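Local coordinates for protein methylocystis parvus OBBP MbnE (Methylocystis parvus OBBP, PDB 5ICQ) that probably binds the copper-chelating peptide methanobactin in the periplasm, as a solute-binding protein of a transport system, at residues A331-D335 and A336-E340. Residues are numbered along the deposited sequence; the frame is centred on the assembly and turned at random.
Sequences ALFKD and ARLRE. With SO4 (sulfate ion), chain C.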
loop_
_atom_site.group_PDB
_atom_site.type_symbol
_atom_site.label_atom_id
_atom_site.label_comp_id
_atom_site.label_asym_id
_atom_site.label_seq_id
_atom_site.Cartn_x
_atom_site.Cartn_y
_atom_site.Cartn_z
ATOM N N ALA A 331 12.143 10.457 -26.806
ATOM C CA ALA A 331 12.676 9.585 -27.849
ATOM C C ALA A 331 13.842 8.734 -27.361
ATOM O O ALA A 331 13.990 7.581 -27.781
ATOM C CB ALA A 331 13.101 10.428 -29.056
ATOM N N LEU A 332 14.663 9.258 -26.453
ATOM C CA LEU A 332 15.837 8.506 -26.022
ATOM C C LEU A 332 15.485 7.216 -25.288
ATOM O O LEU A 332 16.326 6.311 -25.239
ATOM C CB LEU A 332 16.733 9.369 -25.133
ATOM C CG LEU A 332 16.384 9.469 -23.652
ATOM C CD1 LEU A 332 17.482 10.260 -22.931
ATOM C CD2 LEU A 332 15.038 10.148 -23.435
ATOM N N PHE A 333 14.277 7.102 -24.721
ATOM C CA PHE A 333 13.883 5.912 -23.963
ATOM C C PHE A 333 12.690 5.185 -24.590
ATOM O O PHE A 333 11.966 4.464 -23.896
ATOM C CB PHE A 333 13.578 6.274 -22.506
ATOM C CG PHE A 333 14.806 6.598 -21.682
ATOM C CD1 PHE A 333 16.004 5.920 -21.892
ATOM C CD2 PHE A 333 14.766 7.587 -20.700
ATOM C CE1 PHE A 333 17.137 6.208 -21.135
ATOM C CE2 PHE A 333 15.900 7.883 -19.932
ATOM C CZ PHE A 333 17.086 7.189 -20.148
ATOM N N LYS A 334 12.471 5.342 -25.892
ATOM C CA LYS A 334 11.309 4.712 -26.506
ATOM C C LYS A 334 11.499 3.226 -26.787
ATOM O O LYS A 334 10.504 2.513 -26.951
ATOM C CB LYS A 334 10.944 5.445 -27.799
ATOM C CG LYS A 334 10.192 6.741 -27.511
ATOM C CD LYS A 334 9.597 7.355 -28.758
ATOM C CE LYS A 334 8.839 8.624 -28.406
ATOM N NZ LYS A 334 8.166 9.215 -29.596
ATOM N N ASP A 335 12.732 2.734 -26.838
ATOM C CA ASP A 335 12.996 1.353 -27.248
ATOM C C ASP A 335 13.153 0.462 -26.011
ATOM O O ASP A 335 14.060 0.676 -25.201
ATOM C CB ASP A 335 14.240 1.302 -28.135
ATOM C CG ASP A 335 14.419 -0.050 -28.848
ATOM O OD1 ASP A 335 14.080 -1.100 -28.279
ATOM O OD2 ASP A 335 14.912 -0.053 -29.993
ATOM N N ALA A 336 12.284 -0.551 -25.877
ATOM C CA ALA A 336 12.348 -1.425 -24.700
ATOM C C ALA A 336 13.677 -2.163 -24.610
ATOM O O ALA A 336 14.091 -2.565 -23.512
ATOM C CB ALA A 336 11.197 -2.440 -24.707
ATOM N N ARG A 337 14.337 -2.390 -25.750
ATOM C CA ARG A 337 15.624 -3.081 -25.741
ATOM C C ARG A 337 16.698 -2.216 -25.101
ATOM O O ARG A 337 17.562 -2.725 -24.371
ATOM C CB ARG A 337 16.042 -3.457 -27.170
ATOM C CG ARG A 337 15.167 -4.520 -27.832
ATOM C CD ARG A 337 15.475 -4.636 -29.322
ATOM N NE ARG A 337 15.170 -3.399 -30.042
ATOM C CZ ARG A 337 15.193 -3.283 -31.367
ATOM N NH1 ARG A 337 15.500 -4.337 -32.120
ATOM N NH2 ARG A 337 14.916 -2.120 -31.940
ATOM N N LEU A 338 16.672 -0.910 -25.382
ATOM C CA LEU A 338 17.607 -0.004 -24.709
ATOM C C LEU A 338 17.301 0.104 -23.220
ATOM O O LEU A 338 18.221 0.175 -22.397
ATOM C CB LEU A 338 17.579 1.382 -25.372
ATOM C CG LEU A 338 18.504 2.461 -24.773
ATOM C CD1 LEU A 338 19.034 3.390 -25.866
ATOM C CD2 LEU A 338 17.799 3.296 -23.707
ATOM N N ARG A 339 16.016 0.162 -22.849
ATOM C CA ARG A 339 15.686 0.208 -21.430
ATOM C C ARG A 339 16.174 -1.046 -20.722
ATOM O O ARG A 339 16.722 -0.964 -19.615
ATOM C CB ARG A 339 14.178 0.394 -21.222
ATOM C CG ARG A 339 13.653 1.663 -21.909
ATOM C CD ARG A 339 12.233 2.047 -21.482
ATOM N NE ARG A 339 11.228 1.039 -21.852
ATOM C CZ ARG A 339 10.426 1.119 -22.907
ATOM N NH1 ARG A 339 10.548 2.141 -23.768
ATOM N NH2 ARG A 339 9.519 0.173 -23.125
ATOM N N GLU A 340 15.972 -2.218 -21.337
ATOM C CA GLU A 340 16.481 -3.456 -20.743
ATOM C C GLU A 340 17.996 -3.407 -20.583
ATOM O O GLU A 340 18.536 -3.777 -19.531
ATOM C CB GLU A 340 16.078 -4.675 -21.580
ATOM C CG GLU A 340 16.727 -5.963 -21.043
ATOM C CD GLU A 340 16.196 -7.247 -21.668
ATOM O OE1 GLU A 340 15.483 -7.188 -22.688
ATOM O OE2 GLU A 340 16.495 -8.329 -21.116
HETATM S S SO4 C . 11.679 14.236 -27.302
HETATM O O1 SO4 C . 10.719 15.015 -26.520
HETATM O O2 SO4 C . 12.020 14.956 -28.529
HETATM O O3 SO4 C . 12.891 14.041 -26.508
HETATM O O4 SO4 C . 11.092 12.946 -27.656
HETATM O O HOH W 1 10.187 -0.871 -27.712
#
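Asp335 N-caps the helix 336-343 that follows it: Arg337 N donates to Asp335 OD1 at 2.9 Å. Aspartate suits the place because its carboxylate is short enough to meet an amide of the first turn and has a second oxygen for the arginine. This start of a helix lies just after a loop leaving strand 322-326 in the solute-binding protein fold. With CG anti to the backbone N (chi1 -168°), the carboxylate reaches forward to the amide of Arg337 at the start of the helix. The amide meets OD1 on its anti side, somewhat out of the carboxylate plane, which leaves the syn lone pairs of both oxygens to the guanidinium of Arg337. The result is a side-on, two-nitrogen salt bridge, the two flat groups nearly coplanar. Arg337 NE donates to Asp335 OD1 at 3.1 Å. Arg337 NH2 meets Asp335 OD2 at 2.8 Å. The pairing should hold the carboxylate in its rotation, and its negative charge would interact favourably with the positive end of the helix dipole. This is the solvent side, where Arg337 is exposed and a water accepts from Ala336 N.

Phe333, Leu338 and Arg339, by contrast, are buried. Leu338, its CB pointing back at the loop, brings CD2 to the edge of the Phe333 ring, 3.7 Å from Phe333 CD1, while Leu332 CG sits over one ring face. Phe444 touches both leucines, and Phe326 and Phe446 meet the Phe333 ring edge-to-face, so apolar groups seat loop and helix on the sheet. Arg339 suits its place because its long chain, bent at chi3 (-64°), carries a flat donor group back to backbone carbonyls. Ala336 CA lies over one face of its guanidinium, and Arg339 NH2 also bonds Gly564 O. Arg339 N bonds Asp335 O in the first helical turn, and Arg339 NH1 reaches Phe333 O at 2.7 Å, with that oxygen only 4° out of the guanidinium plane.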